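Local coordinates for Exo-beta-1,3-glucanase (Streptomyces sp. SirexAA-E, PDB 4PEY), which hydrolyses laminarin and laminarioligosaccharides from their non-reducing ends as a secreted exo-beta-1,3-glucanase, releasing glucose and laminaribiose, at residues Gly269-Ala272 with Glu273-Asn276; Leu286-Pro289 with Gly290-Val294; Ser30-Ile34 with Gln35-Asp39; Tyr226-Asp230 with Asp231-Phe235; Ala463-Gln466 with Ala467-Gln470. The protein carries 1 engineered substitution. One frame throughout, in Å; residues are numbered along the deposited sequence.

Contact 1. Residues Gly269-Ala272 with Glu273-Asn276; sequences GATA and ETIN
T271 meets T274 where the chain turns into a helix, and polar bonds of three kinds hold the turn. The first is a side-chain cap: T271 OG1 accepts the amide T274 N at 3.1 Å with an N-H...O angle of 157°. T271 puts this oxygen between its own N and C (chi1 63°), which aims it at the first turn. The second runs through water 1, which accepts from T271 N and lies 2.8 Å from T274 OG1, so the two threonines are linked on a second path. The third is the set of helical backbone bonds. I275 N donates to T271 O at 3.0 Å and is almost straight at 173°, while N276 N donates to A272 O at 2.8 Å.

Apolar contact is slight within the turn: A270 CB reaches I275 CD1 only at 4.4 Å. I275 also packs on Y264, V266 and I298. The amide of N276 is bonded outside the turn, OD1 taking E299 N and ND2 giving to P297 O; an alanine here would probably leave both backbone groups without their mates and loosen the helix from residues 297-299.

The geometry is that of an N-capped alpha-helix, with a water linking T271 N to T274 OG1 where a capping box would have a direct bond, at the start of helix 272-280 after strand 263-266.

Contact 2. Residues Leu286-Pro289 with Gly290-Val294; sequences LFTP and GVYHV
F287 and Y292 meet as an edge-to-face (T-shaped) aromatic pair, with F287 presenting its edge to a face of Y292. The evidence is a 72° angle between the ring planes and a centroid separation of 5.9 Å. The approach is not central: F287 CD2 stands 4.2 Å above the tyrosine plane and is displaced toward the rim, on the side of Y292 CD1.

The tyrosine ring reaches T288 because a chi1 of -56° swings it away from the carbonyl carbon, back over the turn. The tyrosine side chain crosses that of T288 at about a right angle. There Y292 OH donates to T288 O at 2.6 Å, and that oxygen sits at the edge of the ring, near its plane and 3.4 Å from Y292 CZ. Seen from the acceptor, the donor is well above the carbonyl plane, 47° out of it. T288 OG1 bonds to V266 O on the adjacent strand 263-266 and also lies 3.1 Å from Y292 OH.

The backbone of G290 completes the bend after P289. It is almost fully extended, and a beta carbon there would run into P289 O.

All five touching residues are buried, so the phenol brings a polar group into the interior. The bond to T288 O gives this buried hydroxyl an acceptor and the carbonyl at the turn a donor, and ties the corner between strands 284-287 and 291-294 by hydroxyl and ring together.

Contact 3. Residues Ser30-Ile34 with Gln35-Asp39; sequences STPDI and QGKVD
K37 folds back along the start of its helix and donates from NZ to P32 O at 2.7 Å, with the C=O...N angle close to linear at 161°. The lysine is extended beyond CG, and its methylenes run past the peptide before the helix: K37 CG lies 3.3 Å from D33 O. NZ is also 3.4 Å from T31 CG2, a methyl that borders the ammonium group.

D33 occupies the N-cap. Its CG is anti to the backbone N (chi1 -163°), which brings D33 OD1 to G36 N at 3.0 Å; the N-H...O angle of 133° makes this capping bond weak. G36 suits the place, since a beta carbon there would collide with D33 OD2. Firmer backbone bonds follow, K37 N to D33 O at 3.1 Å and V38 N to I34 O at 2.9 Å.

Further along, Q35 NE2 makes two weak bonds to the carboxylate of D39 one turn on, while Q35 OE1 accepts from N68 N, a residue of a glycan pocket. On the inward side, I34 and V38 lie side by side and point the same way, their CG2 atoms 4.2 Å apart. Both pack on F27, and they also reach F59 and L57 respectively.

This is an N-capped alpha-helix, linking the parallel strands 24-27 and 55-59 and consistent with a helix covering the end of the first beta-helix domain of a family 55 glycosidase.

Contact 4. Residues Tyr226-Asp230 with Asp231-Phe235; sequences YLDGD and DYKVF
Y226 and K233 form the densely packed end of this contact, joined by two nearly linear backbone bonds: Y226 N to K233 O at 2.8 Å (170°) and K233 N to Y226 O at 2.9 Å. With chi1 at 80°, the Y226 ring swings toward the other strand, so that CE1 lies 3.7 Å from both K233 CB and F235 CB, and its hydroxyl goes on to S257 OG. On the other face of the hairpin, L227 CD2 sits over the Y232 ring in a CH-pi contact, 3.9 Å from the centroid and 15° off the ring normal.

Toward the turn the contact opens to solvent. G229 and D230 are exposed, and G229 adopts a positive phi that glycine takes readily. D231 N still donates to D228 O, at 3.1 Å, though from well above the carbonyl plane. Between the two zones runs a salt bridge: the extended K233 chain brings NZ to D228 OD2 at 2.7 Å, on the anti lone pair. A methionine in its place would probably leave the D228 carboxylate without its positive mate, with the like charge of D231 nearby.

Paired residues D228 and D231 enclose a type II' turn, so this is a two-residue beta-hairpin. It joins strands 224-228 and 231-243, where antiparallel pairing follows the parallel ladder of the first beta-helix domain.

Contact 5. Residues Ala463-Gln466 with Ala467-Gln470; sequences APDQ and AAIQ
A short 3-10 turn shapes the loop between strands 450-458 and 470-471, and D465 and A468 meet at its start. A468 N is shared by two acceptors of one residue: D465 OD2 at 3.0 Å, met nearly along its C-O axis, and D465 O at 3.2 Å. Both N-H...O angles are bent, 132° for the side chain and 138° for the backbone. D465 holds CG between its N and C (chi1 53°), turning the carboxylate over the turn.

The next step, I469 N to Q466 O at 3.1 Å, spans three residues, as in 3-10 geometry, and Q470 N to A467 O repeats it. The loop follows A458, the engineered residue at the assigned proton-donor position, and the A463 side chain lies about 8 Å from those of R403 and Y461, two substrate-binding residues.

Water 2 joins a backbone carbonyl and two side-chain amides, donating to Q466 O and Q470 OE1 and accepting from Q466 NE2, each within 2.8 Å. Q466 OE1 is held by R507 N, and Q470 NE2 bonds to G472 O. Packing is by small groups: A468 CB is 3.6 Å from P464 CD and A463 CB 3.9 Å from I469 CG2; W412 and I506 both touch I469.

Contacts 1 and 2 form one continuous patch: A272 CB meets V294 CB at 4.0 Å and I275 CD1 meets F287 CE2 at 4.2 Å, so the capped helix rests on the two strands that follow it. Contact 4 approaches contact 2 to about 5 Å between nearest atoms without touching. Contact 3 is more separate, about 10 Å from contact 4 at the nearest atoms, but the Q35 side chain lies about 8 Å from a bound glucose unit. Contact 5 stands across the molecule, its centre about 52 Å from that of contact 3, with substrate-binding R403 and Y461 about 8 Å from its A463 side chain. Contacts 1, 2 and 4 are remote from the sugar sites.

Contact 1. Residues Gly269-Ala272 with Glu273-Asn276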
loop_
_atom_site.group_PDB
_atom_site.type_symbol
_atom_site.label_atom_id
_atom_site.label_comp_id
_atom_site.label_asym_id
_atom_site.label_seq_id
_atom_site.Cartn_x
_atom_site.Cartn_y
_atom_site.Cartn_z
ATOM N N GLY A 269 -13.672 -16.025 14.481
ATOM C CA GLY A 269 -14.505 -17.212 14.541
ATOM C C GLY A 269 -15.209 -17.502 13.229
ATOM O O GLY A 269 -15.615 -18.636 12.976
ATOM N N ALA A 270 -15.359 -16.479 12.392
ATOM C CA ALA A 270 -16.020 -16.649 11.100
ATOM C C ALA A 270 -15.238 -17.599 10.205
ATOM O O ALA A 270 -14.012 -17.569 10.183
ATOM C CB ALA A 270 -16.194 -15.305 10.407
ATOM N N THR A 271 -15.955 -18.443 9.473
ATOM C CA THR A 271 -15.332 -19.343 8.513
ATOM C C THR A 271 -15.420 -18.773 7.105
ATOM O O THR A 271 -16.265 -17.923 6.819
ATOM C CB THR A 271 -15.992 -20.735 8.521
ATOM O OG1 THR A 271 -17.362 -20.615 8.116
ATOM C CG2 THR A 271 -15.922 -21.357 9.907
ATOM N N ALA A 272 -14.553 -19.247 6.220
ATOM C CA ALA A 272 -14.643 -18.858 4.824
ATOM C C ALA A 272 -15.985 -19.302 4.230
ATOM O O ALA A 272 -16.542 -18.612 3.381
ATOM C CB ALA A 272 -13.487 -19.437 4.033
ATOM N N GLU A 273 -16.509 -20.440 4.684
ATOM C CA GLU A 273 -17.822 -20.890 4.233
ATOM C C GLU A 273 -18.897 -19.840 4.520
ATOM O O GLU A 273 -19.722 -19.531 3.659
ATOM C CB GLU A 273 -18.202 -22.218 4.895
ATOM C CG GLU A 273 -19.478 -22.842 4.337
ATOM C CD GLU A 273 -19.805 -24.183 4.977
ATOM O OE1 GLU A 273 -18.872 -24.993 5.168
ATOM O OE2 GLU A 273 -20.994 -24.428 5.284
ATOM N N THR A 274 -18.893 -19.288 5.729
ATOM C CA THR A 274 -19.900 -18.291 6.088
ATOM C C THR A 274 -19.661 -16.984 5.335
ATOM O O THR A 274 -20.599 -16.374 4.820
ATOM C CB THR A 274 -19.921 -18.019 7.603
ATOM O OG1 THR A 274 -20.275 -19.220 8.298
ATOM C CG2 THR A 274 -20.940 -16.947 7.939
ATOM N N ILE A 275 -18.405 -16.557 5.264
ATOM C CA ILE A 275 -18.056 -15.350 4.527
ATOM C C ILE A 275 -18.504 -15.472 3.066
ATOM O O ILE A 275 -19.097 -14.541 2.496
ATOM C CB ILE A 275 -16.538 -15.080 4.600
ATOM C CG1 ILE A 275 -16.142 -14.674 6.025
ATOM C CG2 ILE A 275 -16.124 -14.005 3.597
ATOM C CD1 ILE A 275 -14.656 -14.786 6.304
ATOM N N ASN A 276 -18.251 -16.633 2.468
ATOM C CA ASN A 276 -18.629 -16.842 1.077
ATOM C C ASN A 276 -20.140 -16.871 0.881
ATOM O O ASN A 276 -20.651 -16.334 -0.107
ATOM C CB ASN A 276 -17.993 -18.126 0.544
ATOM C CG ASN A 276 -16.495 -17.976 0.330
ATOM O OD1 ASN A 276 -15.966 -16.858 0.319
ATOM N ND2 ASN A 276 -15.805 -19.093 0.157
HETATM O O HOH W 1 -18.841 -18.903 10.659
#

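Contact 2. Residues Leu286-Pro289 with Gly290-Val294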
loop_
_atom_site.group_PDB
_atom_site.type_symbol
_atom_site.label_atom_id
_atom_site.label_comp_id
_atom_site.label_asym_id
_atom_site.label_seq_id
_atom_site.Cartn_x
_atom_site.Cartn_y
_atom_site.Cartn_z
ATOM N N LEU A 286 -17.429 -6.481 5.873
ATOM C CA LEU A 286 -16.694 -5.573 6.748
ATOM C C LEU A 286 -15.872 -6.394 7.723
ATOM O O LEU A 286 -16.438 -7.013 8.632
ATOM C CB LEU A 286 -17.646 -4.642 7.511
ATOM C CG LEU A 286 -16.964 -3.575 8.375
ATOM C CD1 LEU A 286 -16.279 -2.537 7.495
ATOM C CD2 LEU A 286 -17.965 -2.917 9.320
ATOM N N PHE A 287 -14.551 -6.424 7.531
ATOM C CA PHE A 287 -13.681 -7.188 8.415
ATOM C C PHE A 287 -13.289 -6.340 9.620
ATOM O O PHE A 287 -12.522 -5.381 9.502
ATOM C CB PHE A 287 -12.418 -7.680 7.684
ATOM C CG PHE A 287 -12.683 -8.725 6.636
ATOM C CD1 PHE A 287 -13.093 -8.361 5.364
ATOM C CD2 PHE A 287 -12.513 -10.076 6.922
ATOM C CE1 PHE A 287 -13.330 -9.324 4.393
ATOM C CE2 PHE A 287 -12.756 -11.036 5.958
ATOM C CZ PHE A 287 -13.160 -10.662 4.695
ATOM N N THR A 288 -13.811 -6.694 10.786
ATOM C CA THR A 288 -13.432 -6.001 12.010
ATOM C C THR A 288 -11.988 -6.400 12.354
ATOM O O THR A 288 -11.492 -7.416 11.856
ATOM C CB THR A 288 -14.404 -6.336 13.163
ATOM O OG1 THR A 288 -14.339 -7.731 13.479
ATOM C CG2 THR A 288 -15.830 -5.979 12.768
ATOM N N PRO A 289 -11.297 -5.598 13.185
ATOM C CA PRO A 289 -9.870 -5.868 13.411
ATOM C C PRO A 289 -9.629 -7.206 14.089
ATOM O O PRO A 289 -10.174 -7.483 15.156
ATOM C CB PRO A 289 -9.425 -4.713 14.321
ATOM C CG PRO A 289 -10.492 -3.649 14.144
ATOM C CD PRO A 289 -11.754 -4.417 13.935
ATOM N N GLY A 290 -8.814 -8.035 13.451
ATOM C CA GLY A 290 -8.479 -9.331 13.997
ATOM C C GLY A 290 -7.696 -10.122 12.981
ATOM O O GLY A 290 -7.361 -9.609 11.915
ATOM N N VAL A 291 -7.410 -11.370 13.320
ATOM C CA VAL A 291 -6.679 -12.264 12.444
ATOM C C VAL A 291 -7.570 -13.451 12.125
ATOM O O VAL A 291 -8.035 -14.157 13.034
ATOM C CB VAL A 291 -5.356 -12.729 13.085
ATOM C CG1 VAL A 291 -4.643 -13.732 12.186
ATOM C CG2 VAL A 291 -4.455 -11.534 13.369
ATOM N N TYR A 292 -7.790 -13.667 10.833
ATOM C CA TYR A 292 -8.744 -14.658 10.343
ATOM C C TYR A 292 -8.073 -15.771 9.544
ATOM O O TYR A 292 -7.623 -15.539 8.432
ATOM C CB TYR A 292 -9.802 -13.968 9.469
ATOM C CG TYR A 292 -10.508 -12.851 10.183
ATOM C CD1 TYR A 292 -10.039 -11.538 10.115
ATOM C CD2 TYR A 292 -11.628 -13.110 10.954
ATOM C CE1 TYR A 292 -10.686 -10.512 10.795
ATOM C CE2 TYR A 292 -12.275 -12.100 11.628
ATOM C CZ TYR A 292 -11.805 -10.803 11.544
ATOM O OH TYR A 292 -12.470 -9.812 12.229
ATOM N N HIS A 293 -8.014 -16.975 10.107
ATOM C CA HIS A 293 -7.551 -18.138 9.350
ATOM C C HIS A 293 -8.687 -18.658 8.480
ATOM O O HIS A 293 -9.826 -18.762 8.938
ATOM C CB HIS A 293 -7.059 -19.253 10.283
ATOM C CG HIS A 293 -5.753 -18.953 10.945
ATOM N ND1 HIS A 293 -4.553 -19.464 10.493
ATOM C CD2 HIS A 293 -5.452 -18.179 12.016
ATOM C CE1 HIS A 293 -3.570 -19.020 11.259
ATOM N NE2 HIS A 293 -4.092 -18.242 12.193
ATOM N N VAL A 294 -8.386 -18.988 7.230
ATOM C CA VAL A 294 -9.385 -19.584 6.349
ATOM C C VAL A 294 -8.862 -20.910 5.777
ATOM O O VAL A 294 -7.686 -21.030 5.440
ATOM C CB VAL A 294 -9.789 -18.617 5.198
ATOM C CG1 VAL A 294 -10.490 -17.390 5.755
ATOM C CG2 VAL A 294 -8.586 -18.211 4.349
#

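Contact 3. Residues Ser30-Ile34 with Gln35-Asp39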
loop_
_atom_site.group_PDB
_atom_site.type_symbol
_atom_site.label_atom_id
_atom_site.label_comp_id
_atom_site.label_asym_id
_atom_site.label_seq_id
_atom_site.Cartn_x
_atom_site.Cartn_y
_atom_site.Cartn_z
ATOM N N SER A 30 -17.527 13.794 23.759
ATOM C CA SER A 30 -17.803 13.799 25.196
ATOM C C SER A 30 -17.220 12.589 25.927
ATOM O O SER A 30 -17.322 12.496 27.152
ATOM C CB SER A 30 -19.309 13.861 25.453
ATOM O OG SER A 30 -19.917 12.618 25.145
ATOM N N THR A 31 -16.623 11.663 25.182
ATOM C CA THR A 31 -16.006 10.485 25.784
ATOM C C THR A 31 -14.942 10.895 26.790
ATOM O O THR A 31 -14.068 11.706 26.479
ATOM C CB THR A 31 -15.363 9.566 24.723
ATOM O OG1 THR A 31 -16.375 9.070 23.842
ATOM C CG2 THR A 31 -14.651 8.387 25.386
ATOM N N PRO A 32 -15.019 10.346 28.008
ATOM C CA PRO A 32 -14.004 10.686 29.004
ATOM C C PRO A 32 -12.667 10.009 28.707
ATOM O O PRO A 32 -12.630 8.845 28.293
ATOM C CB PRO A 32 -14.613 10.171 30.313
ATOM C CG PRO A 32 -15.500 9.052 29.895
ATOM C CD PRO A 32 -16.045 9.434 28.543
ATOM N N ASP A 33 -11.590 10.766 28.888
ATOM C CA ASP A 33 -10.227 10.249 28.834
ATOM C C ASP A 33 -9.877 9.575 27.511
ATOM O O ASP A 33 -9.369 8.456 27.488
ATOM C CB ASP A 33 -9.989 9.271 29.986
ATOM C CG ASP A 33 -8.517 9.022 30.234
ATOM O OD1 ASP A 33 -7.695 9.853 29.789
ATOM O OD2 ASP A 33 -8.181 8.000 30.870
ATOM N N ILE A 34 -10.142 10.268 26.411
ATOM C CA ILE A 34 -9.741 9.783 25.099
ATOM C C ILE A 34 -8.228 9.614 25.034
ATOM O O ILE A 34 -7.727 8.603 24.535
ATOM C CB ILE A 34 -10.205 10.737 23.980
ATOM C CG1 ILE A 34 -11.733 10.784 23.943
ATOM C CG2 ILE A 34 -9.643 10.304 22.629
ATOM C CD1 ILE A 34 -12.284 11.715 22.891
ATOM N N GLN A 35 -7.497 10.601 25.542
ATOM C CA GLN A 35 -6.040 10.556 25.476
ATOM C C GLN A 35 -5.494 9.331 26.207
ATOM O O GLN A 35 -4.607 8.641 25.700
ATOM C CB GLN A 35 -5.426 11.834 26.055
ATOM C CG GLN A 35 -3.903 11.850 25.964
ATOM C CD GLN A 35 -3.406 11.942 24.529
ATOM O OE1 GLN A 35 -3.584 12.961 23.870
ATOM N NE2 GLN A 35 -2.782 10.878 24.043
ATOM N N GLY A 36 -6.042 9.054 27.385
ATOM C CA GLY A 36 -5.629 7.891 28.153
ATOM C C GLY A 36 -5.886 6.593 27.408
ATOM O O GLY A 36 -5.054 5.685 27.408
ATOM N N LYS A 37 -7.046 6.505 26.765
ATOM C CA LYS A 37 -7.423 5.300 26.038
ATOM C C LYS A 37 -6.542 5.065 24.818
ATOM O O LYS A 37 -6.113 3.936 24.561
ATOM C CB LYS A 37 -8.897 5.376 25.633
ATOM C CG LYS A 37 -9.818 5.223 26.828
ATOM C CD LYS A 37 -11.227 5.730 26.572
ATOM C CE LYS A 37 -12.060 5.625 27.848
ATOM N NZ LYS A 37 -13.388 6.280 27.718
ATOM N N VAL A 38 -6.259 6.127 24.070
ATOM C CA VAL A 38 -5.423 6.002 22.884
ATOM C C VAL A 38 -3.962 5.725 23.276
ATOM O O VAL A 38 -3.259 4.979 22.595
ATOM C CB VAL A 38 -5.544 7.265 22.001
ATOM C CG1 VAL A 38 -4.531 7.256 20.875
ATOM C CG2 VAL A 38 -6.955 7.364 21.444
ATOM N N ASP A 39 -3.521 6.292 24.396
ATOM C CA ASP A 39 -2.179 6.015 24.908
ATOM C C ASP A 39 -2.041 4.559 25.357
ATOM O O ASP A 39 -0.981 3.952 25.195
ATOM C CB ASP A 39 -1.829 6.944 26.077
ATOM C CG ASP A 39 -1.393 8.324 25.626
ATOM O OD1 ASP A 39 -1.033 8.484 24.438
ATOM O OD2 ASP A 39 -1.396 9.246 26.473
#

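Contact 4. Residues Tyr226-Asp230 with Asp231-Phe235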
loop_
_atom_site.group_PDB
_atom_site.type_symbol
_atom_site.label_atom_id
_atom_site.label_comp_id
_atom_site.label_asym_id
_atom_site.label_seq_id
_atom_site.Cartn_x
_atom_site.Cartn_y
_atom_site.Cartn_z
ATOM N N TYR A 226 -18.532 5.554 7.821
ATOM C CA TYR A 226 -18.859 6.844 8.419
ATOM C C TYR A 226 -20.229 6.796 9.063
ATOM O O TYR A 226 -20.945 5.793 8.960
ATOM C CB TYR A 226 -18.782 7.974 7.377
ATOM C CG TYR A 226 -19.988 8.102 6.464
ATOM C CD1 TYR A 226 -20.215 7.191 5.433
ATOM C CD2 TYR A 226 -20.881 9.157 6.612
ATOM C CE1 TYR A 226 -21.309 7.323 4.592
ATOM C CE2 TYR A 226 -21.974 9.296 5.777
ATOM C CZ TYR A 226 -22.186 8.376 4.768
ATOM O OH TYR A 226 -23.275 8.509 3.933
ATOM N N LEU A 227 -20.570 7.874 9.757
ATOM C CA LEU A 227 -21.876 8.024 10.384
ATOM C C LEU A 227 -22.740 9.012 9.626
ATOM O O LEU A 227 -22.360 10.165 9.447
ATOM C CB LEU A 227 -21.720 8.485 11.831
ATOM C CG LEU A 227 -21.424 7.391 12.848
ATOM C CD1 LEU A 227 -21.001 8.010 14.172
ATOM C CD2 LEU A 227 -22.654 6.505 13.025
ATOM N N ASP A 228 -23.898 8.545 9.175
ATOM C CA ASP A 228 -24.921 9.412 8.609
ATOM C C ASP A 228 -25.966 9.614 9.697
ATOM O O ASP A 228 -26.827 8.762 9.906
ATOM C CB ASP A 228 -25.521 8.788 7.347
ATOM C CG ASP A 228 -26.448 9.726 6.604
ATOM O OD1 ASP A 228 -26.426 10.946 6.877
ATOM O OD2 ASP A 228 -27.198 9.235 5.733
ATOM N N GLY A 229 -25.861 10.729 10.414
ATOM C CA GLY A 229 -26.617 10.907 11.637
ATOM C C GLY A 229 -26.137 9.895 12.663
ATOM O O GLY A 229 -24.973 9.913 13.071
ATOM N N ASP A 230 -27.028 8.992 13.061
ATOM C CA ASP A 230 -26.687 7.953 14.026
ATOM C C ASP A 230 -26.496 6.583 13.373
ATOM O O ASP A 230 -26.268 5.591 14.062
ATOM C CB ASP A 230 -27.770 7.853 15.102
ATOM C CG ASP A 230 -27.737 9.014 16.073
ATOM O OD1 ASP A 230 -27.079 10.035 15.774
ATOM O OD2 ASP A 230 -28.378 8.904 17.137
ATOM N N ASP A 231 -26.594 6.527 12.049
ATOM C CA ASP A 231 -26.503 5.255 11.333
ATOM C C ASP A 231 -25.143 5.031 10.674
ATOM O O ASP A 231 -24.674 5.883 9.924
ATOM C CB ASP A 231 -27.584 5.178 10.257
ATOM C CG ASP A 231 -28.978 5.254 10.828
ATOM O OD1 ASP A 231 -29.209 4.662 11.903
ATOM O OD2 ASP A 231 -29.840 5.910 10.206
ATOM N N TYR A 232 -24.521 3.882 10.934
ATOM C CA TYR A 232 -23.282 3.530 10.236
ATOM C C TYR A 232 -23.570 3.216 8.774
ATOM O O TYR A 232 -24.518 2.488 8.461
ATOM C CB TYR A 232 -22.582 2.330 10.886
ATOM C CG TYR A 232 -21.830 2.650 12.154
ATOM C CD1 TYR A 232 -20.660 3.404 12.125
ATOM C CD2 TYR A 232 -22.277 2.181 13.381
ATOM C CE1 TYR A 232 -19.969 3.695 13.288
ATOM C CE2 TYR A 232 -21.595 2.470 14.545
ATOM C CZ TYR A 232 -20.444 3.222 14.493
ATOM O OH TYR A 232 -19.765 3.501 15.657
ATOM N N LYS A 233 -22.753 3.781 7.887
ATOM C CA LYS A 233 -22.796 3.482 6.461
ATOM C C LYS A 233 -21.375 3.396 5.934
ATOM O O LYS A 233 -20.434 3.841 6.591
ATOM C CB LYS A 233 -23.572 4.552 5.692
ATOM C CG LYS A 233 -24.985 4.767 6.195
ATOM C CD LYS A 233 -25.798 5.646 5.274
ATOM C CE LYS A 233 -27.218 5.809 5.805
ATOM N NZ LYS A 233 -28.035 6.744 4.981
ATOM N N VAL A 234 -21.220 2.833 4.742
ATOM C CA VAL A 234 -19.940 2.882 4.061
ATOM C C VAL A 234 -20.092 3.742 2.815
ATOM O O VAL A 234 -20.981 3.505 1.988
ATOM C CB VAL A 234 -19.427 1.479 3.699
ATOM C CG1 VAL A 234 -18.194 1.582 2.795
ATOM C CG2 VAL A 234 -19.117 0.691 4.967
ATOM N N PHE A 235 -19.248 4.765 2.703
ATOM C CA PHE A 235 -19.290 5.630 1.538
ATOM C C PHE A 235 -18.432 5.030 0.448
ATOM O O PHE A 235 -17.301 4.602 0.710
ATOM C CB PHE A 235 -18.824 7.052 1.857
ATOM C CG PHE A 235 -19.045 8.014 0.724
ATOM C CD1 PHE A 235 -20.330 8.401 0.368
ATOM C CD2 PHE A 235 -17.976 8.510 -0.001
ATOM C CE1 PHE A 235 -20.540 9.281 -0.684
ATOM C CE2 PHE A 235 -18.182 9.396 -1.051
ATOM C CZ PHE A 235 -19.467 9.774 -1.393
#

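Contact 5. Residues Ala463-Gln466 with Ala467-Gln470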
loop_
_atom_site.group_PDB
_atom_site.type_symbol
_atom_site.label_atom_id
_atom_site.label_comp_id
_atom_site.label_asym_id
_atom_site.label_seq_id
_atom_site.Cartn_x
_atom_site.Cartn_y
_atom_site.Cartn_z
ATOM N N ALA A 463 20.057 -13.778 -0.638
ATOM C CA ALA A 463 20.589 -14.644 -1.685
ATOM C C ALA A 463 21.974 -15.119 -1.255
ATOM O O ALA A 463 22.836 -14.302 -0.941
ATOM C CB ALA A 463 20.656 -13.907 -3.012
ATOM N N PRO A 464 22.190 -16.443 -1.219
ATOM C CA PRO A 464 23.456 -16.929 -0.651
ATOM C C PRO A 464 24.659 -16.743 -1.573
ATOM O O PRO A 464 25.793 -16.619 -1.092
ATOM C CB PRO A 464 23.181 -18.420 -0.405
ATOM C CG PRO A 464 22.072 -18.774 -1.325
ATOM C CD PRO A 464 21.220 -17.530 -1.444
ATOM N N ASP A 465 24.415 -16.737 -2.879
ATOM C CA ASP A 465 25.490 -16.600 -3.849
ATOM C C ASP A 465 24.908 -16.233 -5.208
ATOM O O ASP A 465 23.683 -16.172 -5.376
ATOM C CB ASP A 465 26.337 -17.885 -3.934
ATOM C CG ASP A 465 25.507 -19.140 -4.185
ATOM O OD1 ASP A 465 25.870 -20.203 -3.630
ATOM O OD2 ASP A 465 24.513 -19.090 -4.937
ATOM N N GLN A 466 25.791 -15.961 -6.164
ATOM C CA GLN A 466 25.374 -15.555 -7.498
ATOM C C GLN A 466 24.509 -16.617 -8.183
ATOM O O GLN A 466 23.500 -16.294 -8.815
ATOM C CB GLN A 466 26.600 -15.245 -8.354
ATOM C CG GLN A 466 26.271 -14.472 -9.614
ATOM C CD GLN A 466 25.777 -13.072 -9.297
ATOM O OE1 GLN A 466 26.469 -12.308 -8.618
ATOM N NE2 GLN A 466 24.563 -12.733 -9.762
ATOM N N ALA A 467 24.899 -17.881 -8.041
ATOM C CA ALA A 467 24.179 -18.985 -8.673
ATOM C C ALA A 467 22.716 -19.051 -8.246
ATOM O O ALA A 467 21.854 -19.474 -9.023
ATOM C CB ALA A 467 24.865 -20.300 -8.358
ATOM N N ALA A 468 22.444 -18.636 -7.012
ATOM C CA ALA A 468 21.104 -18.742 -6.439
ATOM C C ALA A 468 20.097 -17.847 -7.146
ATOM O O ALA A 468 18.894 -18.079 -7.058
ATOM C CB ALA A 468 21.142 -18.413 -4.953
ATOM N N ILE A 469 20.581 -16.816 -7.836
ATOM C CA ILE A 469 19.674 -15.920 -8.546
ATOM C C ILE A 469 19.974 -15.881 -10.046
ATOM O O ILE A 469 19.567 -14.957 -10.742
ATOM C CB ILE A 469 19.708 -14.481 -7.961
ATOM C CG1 ILE A 469 21.120 -13.874 -8.013
ATOM C CG2 ILE A 469 19.137 -14.477 -6.541
ATOM C CD1 ILE A 469 21.179 -12.415 -7.565
ATOM N N GLN A 470 20.677 -16.890 -10.550
ATOM C CA GLN A 470 20.946 -16.944 -11.985
ATOM C C GLN A 470 19.633 -17.137 -12.746
ATOM O O GLN A 470 18.805 -17.972 -12.382
ATOM C CB GLN A 470 21.938 -18.055 -12.324
ATOM C CG GLN A 470 22.440 -18.012 -13.770
ATOM C CD GLN A 470 23.390 -16.842 -14.047
ATOM O OE1 GLN A 470 24.100 -16.366 -13.154
ATOM N NE2 GLN A 470 23.411 -16.386 -15.295
HETATM O O HOH W 2 23.162 -14.819 -11.059
#